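Local coordinates for protein lysine-sensitive aspartokinase 3 (Escherichia coli, PDB 2J0W) that phosphorylates L-aspartate with ATP to give 4-phospho-L-aspartate, the first step of lysine biosynthesis, under feedback inhibition by lysine, at residues Arg239-Phe245 with Thr287-Thr293; Ala246-Glu250 with Ser423-Leu427. One frame throughout, in Å; residues are numbered along the deposited sequence.

Interaction 1: residues Arg239-Phe245 with Thr287-Thr293; sequences RIDEIAF and TLVCNKT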
ATOM      1  N   ARG A 239      -5.078  10.439 -30.505  1.00 65.49           N
ATOM      2  CA  ARG A 239      -6.112  11.207 -29.809  1.00 64.69           C
ATOM      3  C   ARG A 239      -7.193  10.244 -29.333  1.00 66.04           C
ATOM      4  O   ARG A 239      -7.374   9.181 -29.913  1.00 68.20           O
ATOM      5  CB  ARG A 239      -6.784  12.243 -30.721  1.00 60.42           C
ATOM      6  CG  ARG A 239      -7.848  13.040 -29.969  1.00 62.77           C
ATOM      7  CD  ARG A 239      -9.208  13.012 -30.628  1.00 69.99           C
ATOM      8  NE  ARG A 239      -9.375  14.181 -31.478  1.00 81.51           N
ATOM      9  CZ  ARG A 239      -8.854  14.301 -32.695  1.00 87.45           C
ATOM     10  NH1 ARG A 239      -8.140  13.312 -33.222  1.00 90.16           N
ATOM     11  NH2 ARG A 239      -9.005  15.431 -33.367  1.00 89.04           N
ATOM     12  N   ILE A 240      -7.913  10.626 -28.289  1.00 66.69           N
ATOM     13  CA  ILE A 240      -8.977   9.795 -27.743  1.00 67.41           C
ATOM     14  C   ILE A 240     -10.283  10.549 -27.870  1.00 67.35           C
ATOM     15  O   ILE A 240     -10.572  11.423 -27.065  1.00 65.93           O
ATOM     16  CB  ILE A 240      -8.732   9.512 -26.265  1.00 69.37           C
ATOM     17  CG1 ILE A 240      -7.422   8.745 -26.113  1.00 71.54           C
ATOM     18  CG2 ILE A 240      -9.937   8.792 -25.669  1.00 68.86           C
ATOM     19  CD1 ILE A 240      -7.053   8.488 -24.682  1.00 75.76           C
ATOM     20  N   ASP A 241     -11.076  10.198 -28.872  1.00 71.04           N
ATOM     21  CA  ASP A 241     -12.335  10.903 -29.125  1.00 72.64           C
ATOM     22  C   ASP A 241     -13.333  10.964 -27.971  1.00 69.63           C
ATOM     23  O   ASP A 241     -14.053  11.955 -27.825  1.00 68.91           O
ATOM     24  CB  ASP A 241     -13.014  10.328 -30.371  1.00 76.95           C
ATOM     25  CG  ASP A 241     -12.138  10.436 -31.613  1.00 80.03           C
ATOM     26  OD1 ASP A 241     -11.664  11.560 -31.912  1.00 74.22           O
ATOM     27  OD2 ASP A 241     -11.930   9.404 -32.286  1.00 84.00           O
ATOM     28  N   GLU A 242     -13.402   9.923 -27.151  1.00 69.41           N
ATOM     29  CA  GLU A 242     -14.348   9.960 -26.039  1.00 70.11           C
ATOM     30  C   GLU A 242     -13.892   9.060 -24.900  1.00 67.35           C
ATOM     31  O   GLU A 242     -13.393   7.962 -25.134  1.00 65.27           O
ATOM     32  CB  GLU A 242     -15.750   9.547 -26.513  1.00 71.77           C
ATOM     33  CG  GLU A 242     -16.847   9.787 -25.480  1.00 83.79           C
ATOM     34  CD  GLU A 242     -18.217   9.323 -25.947  1.00 94.48           C
ATOM     35  OE1 GLU A 242     -18.369   8.119 -26.239  1.00 98.42           O
ATOM     36  OE2 GLU A 242     -19.137  10.164 -26.021  1.00 97.90           O
ATOM     37  N   ILE A 243     -14.064   9.538 -23.665  1.00 63.46           N
ATOM     38  CA  ILE A 243     -13.661   8.800 -22.459  1.00 60.65           C
ATOM     39  C   ILE A 243     -14.590   9.139 -21.295  1.00 60.02           C
ATOM     40  O   ILE A 243     -15.358  10.101 -21.373  1.00 61.59           O
ATOM     41  CB  ILE A 243     -12.228   9.165 -22.027  1.00 61.88           C
ATOM     42  CG1 ILE A 243     -11.766   8.205 -20.932  1.00 64.65           C
ATOM     43  CG2 ILE A 243     -12.189  10.598 -21.499  1.00 56.32           C
ATOM     44  CD1 ILE A 243     -10.318   8.332 -20.562  1.00 61.95           C
ATOM     45  N   ALA A 244     -14.497   8.361 -20.212  1.00 57.12           N
ATOM     46  CA  ALA A 244     -15.343   8.550 -19.021  1.00 58.33           C
ATOM     47  C   ALA A 244     -14.607   9.164 -17.836  1.00 58.56           C
ATOM     48  O   ALA A 244     -13.372   9.061 -17.712  1.00 59.10           O
ATOM     49  CB  ALA A 244     -15.973   7.225 -18.594  1.00 54.02           C
ATOM     50  N   PHE A 245     -15.397   9.786 -16.959  1.00 56.40           N
ATOM     51  CA  PHE A 245     -14.912  10.463 -15.754  1.00 56.80           C
ATOM     52  C   PHE A 245     -13.768   9.805 -14.985  1.00 59.10           C
ATOM     53  O   PHE A 245     -12.651  10.332 -14.966  1.00 60.46           O
ATOM     54  CB  PHE A 245     -16.084  10.718 -14.803  1.00 49.84           C
ATOM     55  CG  PHE A 245     -17.018  11.788 -15.280  1.00 52.16           C
ATOM     56  CD1 PHE A 245     -16.526  12.901 -15.968  1.00 43.53           C
ATOM     57  CD2 PHE A 245     -18.380  11.716 -15.002  1.00 56.75           C
ATOM     58  CE1 PHE A 245     -17.366  13.917 -16.361  1.00 49.03           C
ATOM     59  CE2 PHE A 245     -19.241  12.737 -15.395  1.00 55.96           C
ATOM     60  CZ  PHE A 245     -18.734  13.841 -16.076  1.00 49.68           C
ATOM     61  N   THR A 287     -11.719  15.901 -27.403  1.00 69.42           N
ATOM     62  CA  THR A 287     -12.211  14.759 -26.649  1.00 65.67           C
ATOM     63  C   THR A 287     -13.328  15.182 -25.724  1.00 63.06           C
ATOM     64  O   THR A 287     -13.254  16.231 -25.093  1.00 61.23           O
ATOM     65  CB  THR A 287     -11.120  14.158 -25.758  1.00 68.32           C
ATOM     66  OG1 THR A 287      -9.987  13.796 -26.556  1.00 73.18           O
ATOM     67  CG2 THR A 287     -11.656  12.935 -25.028  1.00 67.17           C
ATOM     68  N   LEU A 288     -14.360  14.356 -25.639  1.00 63.80           N
ATOM     69  CA  LEU A 288     -15.460  14.649 -24.743  1.00 64.91           C
ATOM     70  C   LEU A 288     -15.394  13.683 -23.565  1.00 66.35           C
ATOM     71  O   LEU A 288     -15.247  12.470 -23.734  1.00 65.38           O
ATOM     72  CB  LEU A 288     -16.797  14.517 -25.456  1.00 67.56           C
ATOM     73  CG  LEU A 288     -17.977  14.742 -24.505  1.00 80.00           C
ATOM     74  CD1 LEU A 288     -18.950  15.770 -25.077  1.00 77.58           C
ATOM     75  CD2 LEU A 288     -18.664  13.409 -24.253  1.00 84.34           C
ATOM     76  N   VAL A 289     -15.485  14.240 -22.368  1.00 66.43           N
ATOM     77  CA  VAL A 289     -15.427  13.459 -21.146  1.00 64.37           C
ATOM     78  C   VAL A 289     -16.832  13.388 -20.587  1.00 65.21           C
ATOM     79  O   VAL A 289     -17.447  14.415 -20.327  1.00 66.46           O
ATOM     80  CB  VAL A 289     -14.493  14.135 -20.119  1.00 53.57           C
ATOM     81  CG1 VAL A 289     -14.473  13.346 -18.826  1.00 47.73           C
ATOM     82  CG2 VAL A 289     -13.085  14.247 -20.706  1.00 36.69           C
ATOM     83  N   CYS A 290     -17.344  12.179 -20.405  1.00 69.56           N
ATOM     84  CA  CYS A 290     -18.699  12.015 -19.881  1.00 76.87           C
ATOM     85  C   CYS A 290     -18.851  10.887 -18.867  1.00 79.42           C
ATOM     86  O   CYS A 290     -17.895  10.190 -18.526  1.00 78.09           O
ATOM     87  CB  CYS A 290     -19.671  11.782 -21.029  1.00 78.95           C
ATOM     88  SG  CYS A 290     -19.135  10.455 -22.119  1.00 87.74           S
ATOM     89  N   ASN A 291     -20.079  10.709 -18.405  1.00 83.75           N
ATOM     90  CA  ASN A 291     -20.386   9.692 -17.416  1.00 88.85           C
ATOM     91  C   ASN A 291     -19.827   8.311 -17.751  1.00 91.35           C
ATOM     92  O   ASN A 291     -18.967   7.805 -17.029  1.00 91.85           O
ATOM     93  CB  ASN A 291     -21.896   9.606 -17.212  1.00 91.19           C
ATOM     94  CG  ASN A 291     -22.261   9.016 -15.872  1.00 97.26           C
ATOM     95  OD1 ASN A 291     -23.440   8.892 -15.535  1.00103.53           O
ATOM     96  ND2 ASN A 291     -21.248   8.649 -15.090  1.00 94.62           N
ATOM     97  N   LYS A 292     -20.310   7.700 -18.833  1.00 92.71           N
ATOM     98  CA  LYS A 292     -19.840   6.370 -19.231  1.00 94.10           C
ATOM     99  C   LYS A 292     -19.755   6.172 -20.746  1.00 92.72           C
ATOM    100  O   LYS A 292     -20.537   6.742 -21.503  1.00 91.32           O
ATOM    101  CB  LYS A 292     -20.721   5.292 -18.582  1.00 99.07           C
ATOM    102  CG  LYS A 292     -20.361   5.030 -17.108  1.00106.10           C
ATOM    103  CD  LYS A 292     -21.419   4.220 -16.347  1.00107.98           C
ATOM    104  CE  LYS A 292     -22.520   5.102 -15.743  1.00105.82           C
ATOM    105  NZ  LYS A 292     -23.388   5.788 -16.746  1.00103.02           N
ATOM    106  N   THR A 293     -18.796   5.353 -21.174  1.00 93.38           N
ATOM    107  CA  THR A 293     -18.552   5.103 -22.596  1.00 97.14           C
ATOM    108  C   THR A 293     -19.234   3.908 -23.256  1.00 97.17           C
ATOM    109  O   THR A 293     -20.160   3.305 -22.707  1.00 95.87           O
ATOM    110  CB  THR A 293     -17.035   4.967 -22.874  1.00102.26           C
ATOM    111  OG1 THR A 293     -16.388   4.392 -21.731  1.00105.38           O
ATOM    112  CG2 THR A 293     -16.422   6.318 -23.194  1.00100.39           C
TER
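Cys290 O meets two groups at the strand-to-helix junction: the N-H of Phe245 and the CA-H of Ala244. Phe245 N donates to Cys290 O at 3.0 Å. Ala244 CA makes a CA-H...O contact with Cys290 O at 3.1 Å. Cys290 N in turn donates to Ile243 O at 3.0 Å. The ladder continues with Ile243 N to Leu288 O at 3.2 Å and Leu288 N to Asp241 O at 3.3 Å. At its start Thr287 OG1 points back to Ile240 O, but the oxygen is crowded in the model and the detail is doubtful.

Side chains alternate between the two faces. Ile243 and Val289 lie side by side on one, with CG2 of Ile243 3.8 Å from CG2 of Val289. Glu242, Leu288, Ala244 and Cys290 take the other face. Phe245 CG stands anti to the carbonyl carbon (chi1 -72°), which lays one face of the ring over the Cys290-Asn291 peptide. Cys290 C sits 3.8 Å above the Phe245 ring plane, over its centre. Phe245 CD1 reaches Val289 CG1 at 3.5 Å. Helix 264-270 packs on both Phe245 and Val289.

Ala244 is the N-cap of helix 245-253, so the ladder runs straight into a helix start. This is a parallel strand pair, 239-244 beside 287-290, near one margin of the mixed sheet of the amino acid kinase fold.

Interaction 2: residues Ala246-Glu250 with Ser423-Leu427; sequences AEAAE and SSHNL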
ATOM      1  N   ALA A 246     -14.033   8.668 -14.351  1.00 59.18           N
ATOM      2  CA  ALA A 246     -12.986   8.025 -13.568  1.00 61.55           C
ATOM      3  C   ALA A 246     -11.752   7.726 -14.404  1.00 59.83           C
ATOM      4  O   ALA A 246     -10.629   7.868 -13.919  1.00 61.31           O
ATOM      5  CB  ALA A 246     -13.512   6.755 -12.908  1.00 58.31           C
ATOM      6  N   GLU A 247     -11.943   7.320 -15.652  1.00 57.11           N
ATOM      7  CA  GLU A 247     -10.781   7.043 -16.481  1.00 59.30           C
ATOM      8  C   GLU A 247      -9.868   8.246 -16.519  1.00 55.34           C
ATOM      9  O   GLU A 247      -8.711   8.188 -16.126  1.00 54.31           O
ATOM     10  CB  GLU A 247     -11.196   6.713 -17.913  1.00 66.34           C
ATOM     11  CG  GLU A 247     -11.553   5.276 -18.149  1.00 72.43           C
ATOM     12  CD  GLU A 247     -12.104   5.070 -19.533  1.00 68.49           C
ATOM     13  OE1 GLU A 247     -13.303   5.345 -19.738  1.00 62.76           O
ATOM     14  OE2 GLU A 247     -11.329   4.652 -20.412  1.00 63.96           O
ATOM     15  N   ALA A 248     -10.420   9.341 -17.014  1.00 56.88           N
ATOM     16  CA  ALA A 248      -9.709  10.607 -17.152  1.00 58.33           C
ATOM     17  C   ALA A 248      -9.307  11.185 -15.809  1.00 57.43           C
ATOM     18  O   ALA A 248      -8.201  11.704 -15.653  1.00 55.21           O
ATOM     19  CB  ALA A 248     -10.592  11.593 -17.882  1.00 60.24           C
ATOM     20  N   ALA A 249     -10.231  11.102 -14.857  1.00 54.73           N
ATOM     21  CA  ALA A 249     -10.005  11.596 -13.513  1.00 50.73           C
ATOM     22  C   ALA A 249      -8.657  11.080 -13.053  1.00 51.15           C
ATOM     23  O   ALA A 249      -7.831  11.832 -12.533  1.00 50.37           O
ATOM     24  CB  ALA A 249     -11.091  11.096 -12.590  1.00 42.95           C
ATOM     25  N   GLU A 250      -8.436   9.789 -13.278  1.00 53.63           N
ATOM     26  CA  GLU A 250      -7.191   9.151 -12.887  1.00 57.97           C
ATOM     27  C   GLU A 250      -6.027   9.538 -13.792  1.00 62.05           C
ATOM     28  O   GLU A 250      -4.870   9.520 -13.357  1.00 63.28           O
ATOM     29  CB  GLU A 250      -7.365   7.626 -12.838  1.00 53.91           C
ATOM     30  CG  GLU A 250      -7.922   7.126 -11.500  1.00 67.59           C
ATOM     31  CD  GLU A 250      -7.889   5.604 -11.349  1.00 72.67           C
ATOM     32  OE1 GLU A 250      -6.932   4.972 -11.849  1.00 72.21           O
ATOM     33  OE2 GLU A 250      -8.812   5.041 -10.711  1.00 68.74           O
ATOM     34  N   SER A 423      -7.382  -0.287  -7.627  1.00 55.58           N
ATOM     35  CA  SER A 423      -8.330   0.235  -8.603  1.00 56.66           C
ATOM     36  C   SER A 423      -8.315  -0.566  -9.893  1.00 58.00           C
ATOM     37  O   SER A 423      -7.260  -0.912 -10.426  1.00 57.64           O
ATOM     38  CB  SER A 423      -8.034   1.710  -8.886  1.00 58.06           C
ATOM     39  OG  SER A 423      -8.933   2.214  -9.856  1.00 67.95           O
ATOM     40  N   SER A 424      -9.503  -0.878 -10.382  1.00 58.79           N
ATOM     41  CA  SER A 424      -9.592  -1.642 -11.610  1.00 61.02           C
ATOM     42  C   SER A 424      -9.349  -0.745 -12.817  1.00 64.14           C
ATOM     43  O   SER A 424      -9.601  -1.142 -13.957  1.00 66.05           O
ATOM     44  CB  SER A 424     -10.960  -2.308 -11.721  1.00 61.99           C
ATOM     45  OG  SER A 424     -12.013  -1.359 -11.626  1.00 66.97           O
ATOM     46  N   HIS A 425      -8.865   0.469 -12.567  1.00 65.32           N
ATOM     47  CA  HIS A 425      -8.602   1.410 -13.654  1.00 62.10           C
ATOM     48  C   HIS A 425      -7.129   1.700 -13.877  1.00 58.81           C
ATOM     49  O   HIS A 425      -6.750   2.102 -14.975  1.00 58.22           O
ATOM     50  CB  HIS A 425      -9.313   2.744 -13.414  1.00 58.68           C
ATOM     51  CG  HIS A 425     -10.774   2.727 -13.731  1.00 59.68           C
ATOM     52  ND1 HIS A 425     -11.256   2.589 -15.016  1.00 57.23           N
ATOM     53  CD2 HIS A 425     -11.860   2.881 -12.935  1.00 60.11           C
ATOM     54  CE1 HIS A 425     -12.576   2.667 -14.997  1.00 60.19           C
ATOM     55  NE2 HIS A 425     -12.968   2.846 -13.746  1.00 53.69           N
ATOM     56  N   ASN A 426      -6.288   1.489 -12.870  1.00 55.44           N
ATOM     57  CA  ASN A 426      -4.874   1.806 -13.063  1.00 54.81           C
ATOM     58  C   ASN A 426      -3.832   0.891 -12.433  1.00 54.00           C
ATOM     59  O   ASN A 426      -4.105   0.140 -11.494  1.00 49.40           O
ATOM     60  CB  ASN A 426      -4.590   3.207 -12.542  1.00 51.52           C
ATOM     61  CG  ASN A 426      -4.324   3.213 -11.051  1.00 54.92           C
ATOM     62  OD1 ASN A 426      -3.342   2.620 -10.583  1.00 47.66           O
ATOM     63  ND2 ASN A 426      -5.202   3.864 -10.291  1.00 57.17           N
ATOM     64  N   LEU A 427      -2.615   1.029 -12.948  1.00 53.20           N
ATOM     65  CA  LEU A 427      -1.457   0.297 -12.472  1.00 56.21           C
ATOM     66  C   LEU A 427      -0.297   1.280 -12.559  1.00 60.29           C
ATOM     67  O   LEU A 427       0.107   1.670 -13.657  1.00 63.36           O
ATOM     68  CB  LEU A 427      -1.174  -0.907 -13.362  1.00 53.46           C
ATOM     69  CG  LEU A 427      -0.016  -1.793 -12.896  1.00 58.52           C
ATOM     70  CD1 LEU A 427      -0.188  -3.169 -13.498  1.00 68.96           C
ATOM     71  CD2 LEU A 427       1.335  -1.190 -13.279  1.00 58.72           C
TER
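Hydrogen bonds from Asn426 and Ser423 hold the carboxylate of Glu250, one on each oxygen. Asn426 ND2 donates to Glu250 OE1 at 2.6 Å, with an N-H...O angle of 160°. The acceptor lies in the amide plane of Asn426, but the donor comes from above the carboxylate plane, 54° out of it. Ser423 OG donates to Glu250 OE2 at 3.0 Å, on the syn lone pair. The two bonds together should fix the rotation of the carboxylate. The chain of Glu250 is extended beyond CG, which carries the acid from the helix across to the turn.

One bond within 423-427 shapes the turn. Ser423 OG also accepts from His425 N at 3.2 Å, which makes an ST turn. The hydroxyl thus joins the turn to the helix: it accepts from His425 N and donates to Glu250.

The other contacts are van der Waals. His425 CB lies 3.6 Å from Glu250 OE2. His425 CG is anti to its carbonyl carbon (chi1 -78°), which turns the imidazole toward the first turn of the helix. There His425 NE2 lies 4.0 Å from Ala246 CB and His425 ND1 4.1 Å from Glu247 CG. ND1 is hydrogen-bonded to Gly393 O, and Glu247 forms a salt bridge with Arg300.

Asn426 ND2 also bonds Ser345 OG of the second subunit, a residue of the shared lysine site. The contact joins helix 245-253 to the turn leading into strand 426-432 of the ACT domain, where the catalytic and regulatory parts meet beside the dimer interface.

The segments of interactions 1 and 2 alternate along the chain. Only the first ones, 239-245 and 246-250, follow each other directly, as strand 239-244 runs into helix 245-253. The contacts are about 13 Å apart, centre to centre. They touch where Ile243 CD1 packs on Ala248 N at 3.7 Å. Glu247 OE1 bonds Ala244 N, while OE2 pairs with Arg300, which the side chain of Ile243 also touches. Interaction 1 lies nearer the nucleotide: the side chain of Ile240 is about 6 Å from bound ADP. Asn426 of interaction 2 is about 8 Å, side chain to side chain, from Asp340 of the lysine site. Both contacts lie near where the kinase and ACT parts meet.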